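Local atomic coordinates of putative uncharacterized protein PH0242 (Pyrococcus horikoshii, PDB entry 3VU1), a protein that is the globular C-terminal part of an archaeal AglB, a member of the oligosaccharyltransferase family, and holds a calcium ion. Residues A[25-30]-A[42-47]; A[345-350]-A[475-480]; A[365-370]-A[440-445]; A[389-394]-A[421-426]. All coordinates share one frame; numbering follows the deposited sequence.

Interaction 1: A[25-30]-A[42-47]; sequences SKYATA and SSLLGN
Y27, whose ring edge faces L44, binds S25 OG through its backbone N–H (Y27 N to S25 OG 2.8 Å, 163° at the hydrogen), which makes an ST turn. The same S25 OG is also hydrogen-bonded to the carboxylate of D382, and a type I turn from S25 to A28 contains the ST turn. K26 folds back on its neighbour, CG lying over the centre of one face of the Y27 ring, 3.7 Å above the plane. L44 reaches in with its two methyls: CD1 packs against the carbonyl of the turn, 3.4 Å from K26 O, while CD2 comes at the edge of the Y27 ring, 4.5 Å from Y27 CD2. Further along, T29 sends its methyl rather than its hydroxyl to N47; chi1 of -63° turns OG1 beside the backbone N and leaves CG2 anti to it, against N47 CB and 3.7 Å from N47 O. N47 is poorly ordered, which leaves the details here doubtful. T29 N is fixed from outside by N85 OD1, and both Y27 and L44 rest on T351 of strand 336-356. S25 OG, Y27 N and T29 N are thus bonded within 25-30 or to outside groups, and van der Waals packing, some of it against carbonyl oxygens, joins the two loops.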
loop_
_atom_site.group_PDB
_atom_site.type_symbol
_atom_site.label_atom_id
_atom_site.label_comp_id
_atom_site.label_asym_id
_atom_site.label_seq_id
_atom_site.Cartn_x
_atom_site.Cartn_y
_atom_site.Cartn_z
ATOM N N SER A 25 12.250 -13.703 -0.250
ATOM C CA SER A 25 12.332 -14.665 0.844
ATOM C C SER A 25 11.123 -15.595 0.882
ATOM O O SER A 25 10.012 -15.204 0.510
ATOM C CB SER A 25 12.400 -13.916 2.168
ATOM O OG SER A 25 11.954 -14.748 3.227
ATOM N N LYS A 26 11.343 -16.814 1.366
ATOM C CA LYS A 26 10.275 -17.799 1.475
ATOM C C LYS A 26 9.321 -17.435 2.614
ATOM O O LYS A 26 8.306 -18.107 2.807
ATOM C CB LYS A 26 10.847 -19.217 1.670
ATOM C CG LYS A 26 11.536 -19.443 3.014
ATOM C CD LYS A 26 12.034 -20.871 3.187
ATOM C CE LYS A 26 13.307 -20.919 4.027
ATOM N NZ LYS A 26 13.616 -22.308 4.453
ATOM N N TYR A 27 9.655 -16.376 3.357
ATOM C CA TYR A 27 8.833 -15.882 4.471
ATOM C C TYR A 27 8.150 -14.544 4.157
ATOM O O TYR A 27 7.477 -13.957 5.020
ATOM C CB TYR A 27 9.660 -15.785 5.757
ATOM C CG TYR A 27 10.252 -17.112 6.173
ATOM C CD1 TYR A 27 11.582 -17.208 6.581
ATOM C CD2 TYR A 27 9.487 -18.293 6.127
ATOM C CE1 TYR A 27 12.133 -18.429 6.944
ATOM C CE2 TYR A 27 10.034 -19.518 6.488
ATOM C CZ TYR A 27 11.358 -19.577 6.895
ATOM O OH TYR A 27 11.914 -20.788 7.252
ATOM N N ALA A 28 8.330 -14.069 2.923
ATOM C CA ALA A 28 7.731 -12.824 2.467
ATOM C C ALA A 28 6.218 -12.963 2.281
ATOM O O ALA A 28 5.716 -14.021 1.917
ATOM C CB ALA A 28 8.374 -12.402 1.166
ATOM N N THR A 29 5.512 -11.862 2.516
ATOM C CA THR A 29 4.058 -11.769 2.426
ATOM C C THR A 29 3.629 -10.945 1.203
ATOM O O THR A 29 3.973 -9.774 1.076
ATOM C CB THR A 29 3.522 -11.081 3.695
ATOM O OG1 THR A 29 3.828 -11.887 4.828
ATOM C CG2 THR A 29 2.023 -10.892 3.637
ATOM N N ALA A 30 2.873 -11.558 0.306
ATOM C CA ALA A 30 2.278 -10.827 -0.808
ATOM C C ALA A 30 0.764 -10.795 -0.636
ATOM O O ALA A 30 0.187 -11.730 -0.071
ATOM C CB ALA A 30 2.651 -11.482 -2.123
ATOM N N SER A 42 1.471 -24.495 0.401
ATOM C CA SER A 42 2.599 -24.053 1.236
ATOM C C SER A 42 2.500 -24.744 2.601
ATOM O O SER A 42 1.414 -25.200 2.992
ATOM C CB SER A 42 2.591 -22.516 1.453
ATOM O OG SER A 42 2.736 -21.785 0.248
ATOM N N SER A 43 3.632 -24.814 3.314
ATOM C CA SER A 43 3.646 -25.107 4.757
ATOM C C SER A 43 3.140 -23.888 5.533
ATOM O O SER A 43 2.637 -24.016 6.658
ATOM C CB SER A 43 5.059 -25.438 5.222
ATOM O OG SER A 43 5.563 -26.524 4.488
ATOM N N LEU A 44 3.274 -22.715 4.903
ATOM C CA LEU A 44 2.913 -21.422 5.480
ATOM C C LEU A 44 1.408 -21.239 5.726
ATOM O O LEU A 44 0.601 -21.292 4.792
ATOM C CB LEU A 44 3.432 -20.292 4.586
ATOM C CG LEU A 44 4.792 -20.476 3.910
ATOM C CD1 LEU A 44 5.070 -19.269 3.026
ATOM C CD2 LEU A 44 5.912 -20.699 4.922
ATOM N N LEU A 45 1.053 -21.036 6.997
ATOM C CA LEU A 45 -0.309 -20.670 7.419
ATOM C C LEU A 45 -0.421 -19.143 7.540
ATOM O O LEU A 45 -1.362 -18.625 8.144
ATOM C CB LEU A 45 -0.687 -21.346 8.759
ATOM C CG LEU A 45 -1.350 -22.735 8.822
ATOM C CD1 LEU A 45 -0.375 -23.886 8.575
ATOM C CD2 LEU A 45 -2.055 -22.926 10.162
ATOM N N GLY A 46 0.552 -18.431 6.971
ATOM C CA GLY A 46 0.574 -16.971 6.981
ATOM C C GLY A 46 -0.078 -16.385 5.743
ATOM O O GLY A 46 -0.956 -17.010 5.136
ATOM N N ASN A 47 0.364 -15.187 5.358
ATOM C CA ASN A 47 -0.280 -14.443 4.274
ATOM C C ASN A 47 0.293 -14.710 2.871
ATOM O O ASN A 47 1.453 -14.384 2.570
ATOM C CB ASN A 47 -0.309 -12.917 4.542
ATOM C CG ASN A 47 -0.726 -12.546 5.966
ATOM O OD1 ASN A 47 -0.886 -13.397 6.840
ATOM N ND2 ASN A 47 -0.887 -11.247 6.198
#

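Interaction 2: A[345-350]-A[475-480]; sequences GPVGVL and FIVEKE
K479 reaches P346 with its ammonium, NZ lying 3.0 Å from P346 O, while a salt bridge to E80 supplies a second partner for the charge. Its CG is trans to the backbone N (chi1 -165°) and the chain beyond is fully extended, which carries NZ to P346 O, almost in line with the C=O bond. The backbone follows with a hydrogen-bonded antiparallel pair, G345 N to V477 O at 2.9 Å and V477 N to G345 O at 3.1 Å. V347 N donates to F475 O, and a water sits between V347 O and F475 N (2.9 Å from the latter), in plane with the F475 ring at its edge. P346 and I476 form the non-hydrogen-bonded pair, with I476 CD1 4.4 Å from P346 CB. On the other face of the sheet V347 and V477 cross at about a right angle, their CG2 methyls 3.6 Å apart. V347 CG1 meets the aliphatic part of K479, which slides past in the opposite direction, 3.8 Å from K479 CE. Y385 lies against both valines, and F475 packs on L377 and V379. Strands 345-347 and 475-480 run at 113° to each other; their antiparallel pairing, hydrogen-bonded at G345 and non-hydrogen-bonded at P346, joins strands 336-356 and 464-487 in a large, branched or curled antiparallel sheet.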
loop_
_atom_site.group_PDB
_atom_site.type_symbol
_atom_site.label_atom_id
_atom_site.label_comp_id
_atom_site.label_asym_id
_atom_site.label_seq_id
_atom_site.Cartn_x
_atom_site.Cartn_y
_atom_site.Cartn_z
ATOM N N GLY A 345 8.766 -3.561 15.603
ATOM C CA GLY A 345 7.716 -4.018 14.719
ATOM C C GLY A 345 7.678 -5.514 14.553
ATOM O O GLY A 345 8.524 -6.212 15.087
ATOM N N PRO A 346 6.681 -6.014 13.805
ATOM C CA PRO A 346 6.428 -7.444 13.746
ATOM C C PRO A 346 7.254 -8.163 12.707
ATOM O O PRO A 346 7.469 -7.616 11.612
ATOM C CB PRO A 346 4.957 -7.521 13.361
ATOM C CG PRO A 346 4.652 -6.241 12.663
ATOM C CD PRO A 346 5.576 -5.214 13.237
ATOM N N VAL A 347 7.706 -9.370 13.059
ATOM C CA VAL A 347 8.363 -10.288 12.139
ATOM C C VAL A 347 7.837 -11.676 12.435
ATOM O O VAL A 347 7.190 -11.897 13.464
ATOM C CB VAL A 347 9.919 -10.347 12.278
ATOM C CG1 VAL A 347 10.599 -9.119 11.680
ATOM C CG2 VAL A 347 10.351 -10.551 13.722
ATOM N N GLY A 348 8.139 -12.613 11.538
ATOM C CA GLY A 348 7.800 -14.011 11.747
ATOM C C GLY A 348 6.515 -14.420 11.055
ATOM O O GLY A 348 5.474 -13.798 11.247
ATOM N N VAL A 349 6.605 -15.465 10.242
ATOM C CA VAL A 349 5.454 -16.079 9.591
ATOM C C VAL A 349 5.231 -17.458 10.236
ATOM O O VAL A 349 6.197 -18.207 10.456
ATOM C CB VAL A 349 5.740 -16.221 8.074
ATOM C CG1 VAL A 349 4.576 -16.826 7.323
ATOM C CG2 VAL A 349 6.001 -14.858 7.491
ATOM N N LEU A 350 3.979 -17.797 10.550
ATOM C CA LEU A 350 3.670 -19.161 11.062
ATOM C C LEU A 350 3.976 -20.227 10.027
ATOM O O LEU A 350 3.517 -20.125 8.886
ATOM C CB LEU A 350 2.214 -19.280 11.519
ATOM C CG LEU A 350 1.916 -18.265 12.614
ATOM C CD1 LEU A 350 0.436 -18.292 12.945
ATOM C CD2 LEU A 350 2.789 -18.474 13.851
ATOM N N PHE A 475 5.306 -11.323 17.115
ATOM C CA PHE A 475 6.673 -11.201 17.604
ATOM C C PHE A 475 7.193 -9.810 17.326
ATOM O O PHE A 475 7.299 -9.432 16.169
ATOM C CB PHE A 475 7.562 -12.233 16.937
ATOM C CG PHE A 475 7.252 -13.634 17.340
ATOM C CD1 PHE A 475 6.213 -14.347 16.725
ATOM C CD2 PHE A 475 7.988 -14.258 18.352
ATOM C CE1 PHE A 475 5.922 -15.664 17.105
ATOM C CE2 PHE A 475 7.689 -15.570 18.749
ATOM C CZ PHE A 475 6.658 -16.273 18.119
ATOM N N ILE A 476 7.500 -9.058 18.383
ATOM C CA ILE A 476 8.019 -7.689 18.253
ATOM C C ILE A 476 9.536 -7.637 18.441
ATOM O O ILE A 476 10.055 -8.147 19.413
ATOM C CB ILE A 476 7.346 -6.706 19.233
ATOM C CG1 ILE A 476 5.834 -6.686 19.027
ATOM C CG2 ILE A 476 7.924 -5.301 19.076
ATOM C CD1 ILE A 476 5.413 -6.476 17.598
ATOM N N VAL A 477 10.232 -7.016 17.493
ATOM C CA VAL A 477 11.686 -6.895 17.506
ATOM C C VAL A 477 12.062 -5.487 17.073
ATOM O O VAL A 477 11.190 -4.747 16.576
ATOM C CB VAL A 477 12.329 -7.885 16.525
ATOM C CG1 VAL A 477 11.993 -9.317 16.901
ATOM C CG2 VAL A 477 11.885 -7.600 15.095
ATOM N N GLU A 478 13.332 -5.100 17.275
ATOM C CA GLU A 478 13.901 -3.932 16.570
ATOM C C GLU A 478 14.049 -4.391 15.148
ATOM O O GLU A 478 14.804 -5.321 14.865
ATOM C CB GLU A 478 15.267 -3.498 17.086
ATOM C CG GLU A 478 15.229 -2.401 18.141
ATOM C CD GLU A 478 14.986 -0.986 17.607
ATOM O OE1 GLU A 478 13.956 -0.378 17.993
ATOM O OE2 GLU A 478 15.830 -0.456 16.845
ATOM N N LYS A 479 13.292 -3.759 14.267
ATOM C CA LYS A 479 13.217 -4.194 12.889
ATOM C C LYS A 479 13.867 -3.112 12.035
ATOM O O LYS A 479 13.760 -1.913 12.362
ATOM C CB LYS A 479 11.740 -4.397 12.517
ATOM C CG LYS A 479 11.479 -5.175 11.244
ATOM C CD LYS A 479 10.001 -5.192 10.908
ATOM C CE LYS A 479 9.770 -6.029 9.657
ATOM N NZ LYS A 479 8.337 -6.039 9.246
ATOM N N GLU A 480 14.543 -3.537 10.967
ATOM C CA GLU A 480 15.109 -2.628 9.971
ATOM C C GLU A 480 14.162 -2.404 8.800
ATOM O O GLU A 480 13.638 -3.339 8.242
ATOM C CB GLU A 480 16.396 -3.195 9.421
ATOM C CG GLU A 480 17.508 -3.304 10.441
ATOM C CD GLU A 480 18.550 -4.306 9.983
ATOM O OE1 GLU A 480 18.142 -5.432 9.601
ATOM O OE2 GLU A 480 19.764 -3.974 9.989
HETATM O O HOH W 1 4.814 -12.031 14.336
#

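Interaction 3: A[365-370]-A[440-445]; sequences YIMREG and VNAEMP
M367 runs along strand 440-443, its side chain passing from M444 at CB to A442 at SD and CE. CB touches M444 CG at 3.5 Å; SD lies 3.6 Å from A442 CB, with M444 CG also near; CE, turned back at chi3 (85°), ends beside A442 O at 3.4 Å. M444 slides past in the opposite direction. Its CB and CG pass the carbonyl O of R368, and bends at chi2 (-74°) and chi3 (-72°) curl the thioether around the loop, leaving M444 CE 3.6 Å from M367 O and 3.7 Å from E369 CA. The only hydrogen bond between the two segments comes at the end of the contact. G370 N donates to M444 O at 2.9 Å, but the bond is bent and the donor stands well above the carbonyl plane, so it misses the lone pairs. The loop turns at G370, whose phi is positive. E369 places CB 3.3 Å from P445 O, while its carboxylate leads away to S450 OG and I449 N in the first turn of helix 448-460, a position in which the helix end would probably stabilise the negative charge. V356 lies against M367, while V471 and L391 pack on M444, extending the apolar patch inward. The join between loop 365-370 and the end of strand 434-443 therefore rests mainly on two buried methionine side chains fitted around carbonyls and methyls, with one bent bond beside them and a charged group bonded on the helix side.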
loop_
_atom_site.group_PDB
_atom_site.type_symbol
_atom_site.label_atom_id
_atom_site.label_comp_id
_atom_site.label_asym_id
_atom_site.label_seq_id
_atom_site.Cartn_x
_atom_site.Cartn_y
_atom_site.Cartn_z
ATOM N N TYR A 365 -7.513 -16.467 15.429
ATOM C CA TYR A 365 -8.160 -16.351 16.729
ATOM C C TYR A 365 -7.593 -17.417 17.670
ATOM O O TYR A 365 -8.205 -18.418 17.963
ATOM C CB TYR A 365 -9.675 -16.419 16.604
ATOM C CG TYR A 365 -10.447 -15.519 17.571
ATOM C CD1 TYR A 365 -11.348 -14.584 17.089
ATOM C CD2 TYR A 365 -10.292 -15.620 18.959
ATOM C CE1 TYR A 365 -12.078 -13.779 17.939
ATOM C CE2 TYR A 365 -11.011 -14.812 19.829
ATOM C CZ TYR A 365 -11.914 -13.895 19.309
ATOM O OH TYR A 365 -12.659 -13.056 20.125
ATOM N N ILE A 366 -6.381 -17.152 18.112
ATOM C CA ILE A 366 -5.583 -18.001 18.953
ATOM C C ILE A 366 -6.278 -18.454 20.248
ATOM O O ILE A 366 -6.216 -19.633 20.587
ATOM C CB ILE A 366 -4.191 -17.315 19.122
ATOM C CG1 ILE A 366 -3.170 -18.026 18.258
ATOM C CG2 ILE A 366 -3.633 -17.358 20.519
ATOM C CD1 ILE A 366 -3.782 -18.791 17.100
ATOM N N MET A 367 -6.953 -17.543 20.950
ATOM C CA MET A 367 -7.622 -17.861 22.219
ATOM C C MET A 367 -8.794 -16.925 22.485
ATOM O O MET A 367 -8.750 -15.737 22.104
ATOM C CB MET A 367 -6.672 -17.724 23.394
ATOM C CG MET A 367 -5.374 -18.504 23.334
ATOM S SD MET A 367 -4.372 -18.094 24.782
ATOM C CE MET A 367 -5.047 -19.235 25.990
ATOM N N ARG A 368 -9.838 -17.449 23.135
ATOM C CA ARG A 368 -10.970 -16.602 23.548
ATOM C C ARG A 368 -10.648 -15.959 24.893
ATOM O O ARG A 368 -9.780 -16.458 25.625
ATOM C CB ARG A 368 -12.292 -17.364 23.587
ATOM C CG ARG A 368 -12.723 -17.918 22.247
ATOM C CD ARG A 368 -14.126 -18.489 22.310
ATOM N NE ARG A 368 -14.201 -19.754 21.579
ATOM C CZ ARG A 368 -15.273 -20.204 20.925
ATOM N NH1 ARG A 368 -16.403 -19.496 20.882
ATOM N NH2 ARG A 368 -15.216 -21.378 20.301
ATOM N N GLU A 369 -11.299 -14.834 25.196
ATOM C CA GLU A 369 -10.990 -14.107 26.433
ATOM C C GLU A 369 -11.304 -15.023 27.630
ATOM O O GLU A 369 -12.294 -15.769 27.587
ATOM C CB GLU A 369 -11.717 -12.750 26.501
ATOM C CG GLU A 369 -13.240 -12.802 26.493
ATOM C CD GLU A 369 -13.895 -11.484 26.080
ATOM O OE1 GLU A 369 -13.198 -10.468 25.893
ATOM O OE2 GLU A 369 -15.126 -11.459 25.921
ATOM N N GLY A 370 -10.440 -15.016 28.647
ATOM C CA GLY A 370 -10.582 -15.945 29.769
ATOM C C GLY A 370 -9.781 -17.241 29.697
ATOM O O GLY A 370 -9.344 -17.737 30.729
ATOM N N VAL A 440 4.929 -21.623 25.350
ATOM C CA VAL A 440 4.696 -20.636 26.416
ATOM C C VAL A 440 3.324 -20.843 27.044
ATOM O O VAL A 440 2.428 -21.419 26.405
ATOM C CB VAL A 440 4.812 -19.145 25.935
ATOM C CG1 VAL A 440 6.248 -18.779 25.572
ATOM C CG2 VAL A 440 3.857 -18.835 24.783
ATOM N N ASN A 441 3.174 -20.376 28.290
ATOM C CA ASN A 441 1.874 -20.335 28.973
ATOM C C ASN A 441 1.146 -19.052 28.627
ATOM O O ASN A 441 1.733 -17.961 28.669
ATOM C CB ASN A 441 2.031 -20.439 30.494
ATOM C CG ASN A 441 2.398 -21.843 30.966
ATOM O OD1 ASN A 441 2.163 -22.850 30.279
ATOM N ND2 ASN A 441 2.966 -21.915 32.163
ATOM N N ALA A 442 -0.137 -19.171 28.302
ATOM C CA ALA A 442 -0.888 -18.026 27.796
ATOM C C ALA A 442 -2.185 -17.748 28.551
ATOM O O ALA A 442 -3.019 -18.638 28.712
ATOM C CB ALA A 442 -1.159 -18.202 26.306
ATOM N N GLU A 443 -2.355 -16.498 28.979
ATOM C CA GLU A 443 -3.539 -16.074 29.716
ATOM C C GLU A 443 -4.304 -14.965 28.955
ATOM O O GLU A 443 -3.820 -13.840 28.801
ATOM C CB GLU A 443 -3.076 -15.535 31.067
ATOM C CG GLU A 443 -3.825 -15.986 32.316
ATOM C CD GLU A 443 -2.994 -15.707 33.575
ATOM O OE1 GLU A 443 -2.561 -16.671 34.258
ATOM O OE2 GLU A 443 -2.733 -14.513 33.874
ATOM N N MET A 444 -5.500 -15.271 28.481
ATOM C CA MET A 444 -6.368 -14.225 27.949
ATOM C C MET A 444 -7.143 -13.575 29.093
ATOM O O MET A 444 -7.906 -14.253 29.791
ATOM C CB MET A 444 -7.365 -14.786 26.924
ATOM C CG MET A 444 -6.827 -14.964 25.514
ATOM S SD MET A 444 -6.605 -13.424 24.598
ATOM C CE MET A 444 -8.273 -12.891 24.238
ATOM N N PRO A 445 -6.963 -12.263 29.293
ATOM C CA PRO A 445 -7.833 -11.588 30.249
ATOM C C PRO A 445 -9.259 -11.710 29.771
ATOM O O PRO A 445 -9.513 -11.539 28.588
ATOM C CB PRO A 445 -7.398 -10.125 30.151
ATOM C CG PRO A 445 -6.034 -10.161 29.557
ATOM C CD PRO A 445 -6.018 -11.345 28.644
#

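Interaction 4: A[389-394]-A[421-426]; sequences LYLRAT and FITKLK
L391 and I422 sit at the first of two classic beta bulges in this antiparallel hairpin of strands 385-401 and 412-431. I422 N donates to L391 O at 2.7 Å, and T423 N adds a weak bond to the same oxygen, while L391 N donates to T423 O. At the second bulge L425 and K426 both face L389: L425 N reaches L389 O, and K426 O takes the N–H of L389. Each bulge puts one extra residue on the 421-426 side and shifts the register by one. On one face of the sheet the Y390 and F421 rings meet obliquely, centroids 4.6 Å apart and planes at 43°. K424, extended beyond CG, lies over the Y390 ring, its CG 4.0 Å from the centroid in a CH-pi contact offset toward the rim; K424 NZ goes on to a salt bridge with E427. R392 lays its aliphatic part against F421, CG 3.7 Å from F421 CD2, and its guanidinium is held by E472 and S81 O. I476 of the adjoining strand 464-487 backs both rings. Across the other face, L425 and L389 pack on V440, and T423 CG2 lies alongside L391, 3.9 Å from its CG. I422 CD1 touches the methyl of A393 at 3.8 Å. Between the leucines, L425 CD1 is shared, 3.7 Å from L391 CD2 and 3.8 Å from L389 CD2.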
loop_
_atom_site.group_PDB
_atom_site.type_symbol
_atom_site.label_atom_id
_atom_site.label_comp_id
_atom_site.label_asym_id
_atom_site.label_seq_id
_atom_site.Cartn_x
_atom_site.Cartn_y
_atom_site.Cartn_z
ATOM N N LEU A 389 6.988 -11.669 22.610
ATOM C CA LEU A 389 5.789 -12.276 22.032
ATOM C C LEU A 389 4.543 -11.696 22.675
ATOM O O LEU A 389 4.414 -11.742 23.886
ATOM C CB LEU A 389 5.828 -13.785 22.210
ATOM C CG LEU A 389 4.567 -14.605 21.902
ATOM C CD1 LEU A 389 4.074 -14.411 20.468
ATOM C CD2 LEU A 389 4.786 -16.085 22.241
ATOM N N TYR A 390 3.632 -11.146 21.879
ATOM C CA TYR A 390 2.395 -10.613 22.437
ATOM C C TYR A 390 1.178 -11.345 21.905
ATOM O O TYR A 390 1.256 -12.073 20.902
ATOM C CB TYR A 390 2.204 -9.132 22.085
ATOM C CG TYR A 390 3.186 -8.172 22.688
ATOM C CD1 TYR A 390 4.488 -8.063 22.184
ATOM C CD2 TYR A 390 2.810 -7.344 23.738
ATOM C CE1 TYR A 390 5.386 -7.166 22.730
ATOM C CE2 TYR A 390 3.707 -6.455 24.287
ATOM C CZ TYR A 390 4.986 -6.368 23.782
ATOM O OH TYR A 390 5.876 -5.481 24.334
ATOM N N LEU A 391 0.048 -11.117 22.567
ATOM C CA LEU A 391 -1.227 -11.418 21.964
ATOM C C LEU A 391 -1.774 -10.083 21.521
ATOM O O LEU A 391 -1.831 -9.133 22.322
ATOM C CB LEU A 391 -2.191 -12.106 22.937
ATOM C CG LEU A 391 -1.912 -13.547 23.414
ATOM C CD1 LEU A 391 -3.157 -14.049 24.142
ATOM C CD2 LEU A 391 -1.522 -14.515 22.297
ATOM N N ARG A 392 -2.162 -10.020 20.245
ATOM C CA ARG A 392 -2.597 -8.783 19.624
ATOM C C ARG A 392 -4.012 -8.909 19.134
ATOM O O ARG A 392 -4.364 -9.903 18.511
ATOM C CB ARG A 392 -1.683 -8.387 18.442
ATOM C CG ARG A 392 -1.828 -6.912 18.065
ATOM C CD ARG A 392 -1.184 -6.588 16.736
ATOM N NE ARG A 392 -1.688 -7.467 15.683
ATOM C CZ ARG A 392 -1.044 -7.747 14.554
ATOM N NH1 ARG A 392 0.153 -7.227 14.296
ATOM N NH2 ARG A 392 -1.596 -8.573 13.700
ATOM N N ALA A 393 -4.816 -7.889 19.399
ATOM C CA ALA A 393 -6.169 -7.856 18.854
ATOM C C ALA A 393 -6.239 -6.962 17.618
ATOM O O ALA A 393 -5.539 -5.926 17.554
ATOM C CB ALA A 393 -7.171 -7.382 19.908
ATOM N N THR A 394 -7.084 -7.366 16.655
ATOM C CA THR A 394 -7.382 -6.536 15.497
ATOM C C THR A 394 -8.883 -6.547 15.307
ATOM O O THR A 394 -9.472 -7.612 15.125
ATOM C CB THR A 394 -6.693 -7.031 14.197
ATOM O OG1 THR A 394 -5.282 -7.138 14.389
ATOM C CG2 THR A 394 -6.913 -6.056 13.054
ATOM N N PHE A 421 -2.303 -4.354 21.689
ATOM C CA PHE A 421 -1.674 -5.481 22.356
ATOM C C PHE A 421 -2.432 -5.846 23.622
ATOM O O PHE A 421 -2.576 -5.026 24.520
ATOM C CB PHE A 421 -0.214 -5.170 22.638
ATOM C CG PHE A 421 0.616 -5.092 21.397
ATOM C CD1 PHE A 421 1.149 -3.886 20.975
ATOM C CD2 PHE A 421 0.831 -6.233 20.613
ATOM C CE1 PHE A 421 1.903 -3.822 19.807
ATOM C CE2 PHE A 421 1.584 -6.174 19.442
ATOM C CZ PHE A 421 2.123 -4.967 19.043
ATOM N N ILE A 422 -2.939 -7.077 23.668
ATOM C CA ILE A 422 -3.747 -7.561 24.792
ATOM C C ILE A 422 -2.830 -7.867 25.978
ATOM O O ILE A 422 -3.043 -7.358 27.066
ATOM C CB ILE A 422 -4.559 -8.824 24.414
ATOM C CG1 ILE A 422 -5.456 -8.561 23.206
ATOM C CG2 ILE A 422 -5.401 -9.315 25.587
ATOM C CD1 ILE A 422 -5.638 -9.798 22.352
ATOM N N THR A 423 -1.800 -8.681 25.748
ATOM C CA THR A 423 -0.918 -9.112 26.807
ATOM C C THR A 423 0.417 -9.552 26.233
ATOM O O THR A 423 0.488 -10.042 25.100
ATOM C CB THR A 423 -1.524 -10.286 27.610
ATOM O OG1 THR A 423 -0.671 -10.585 28.713
ATOM C CG2 THR A 423 -1.646 -11.566 26.751
ATOM N N LYS A 424 1.468 -9.386 27.033
ATOM C CA LYS A 424 2.816 -9.794 26.681
ATOM C C LYS A 424 2.985 -11.201 27.194
ATOM O O LYS A 424 2.613 -11.475 28.310
ATOM C CB LYS A 424 3.806 -8.870 27.376
ATOM C CG LYS A 424 5.196 -8.856 26.779
ATOM C CD LYS A 424 5.920 -7.662 27.370
ATOM C CE LYS A 424 7.266 -7.433 26.719
ATOM N NZ LYS A 424 8.030 -6.400 27.469
ATOM N N LEU A 425 3.520 -12.106 26.388
ATOM C CA LEU A 425 3.601 -13.501 26.809
ATOM C C LEU A 425 4.990 -13.921 27.226
ATOM O O LEU A 425 5.135 -14.852 28.016
ATOM C CB LEU A 425 3.095 -14.460 25.726
ATOM C CG LEU A 425 1.645 -14.479 25.250
ATOM C CD1 LEU A 425 1.498 -15.540 24.168
ATOM C CD2 LEU A 425 0.666 -14.721 26.382
ATOM N N LYS A 426 6.007 -13.266 26.680
ATOM C CA LYS A 426 7.401 -13.633 26.949
ATOM C C LYS A 426 8.334 -12.539 26.445
ATOM O O LYS A 426 8.134 -12.009 25.354
ATOM C CB LYS A 426 7.742 -14.980 26.283
ATOM C CG LYS A 426 9.151 -15.508 26.520
ATOM C CD LYS A 426 9.343 -16.087 27.918
ATOM C CE LYS A 426 10.195 -17.348 27.869
ATOM N NZ LYS A 426 9.523 -18.408 27.053
#

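From the N terminus, interaction 1 closes first, a short loop that carries strand 30-32, and it is complete before the others open. Interaction 2 then joins 345-350 to 475-480 across 124 residues and encloses the remaining two. Interaction 3 is nested inside it, and interaction 4, the hairpin, is nested inside interaction 3; none cross. Interactions 2, 3 and 4 all reach one antiparallel sheet, with strand 464-487 beside 385-401. The hairpin of interaction 4 packs on the end of strand 434-443 in interaction 3, for instance P445 on I422. Interaction 1 is tied to interaction 2 by a probable hydrogen bond from L45 N to L350 O.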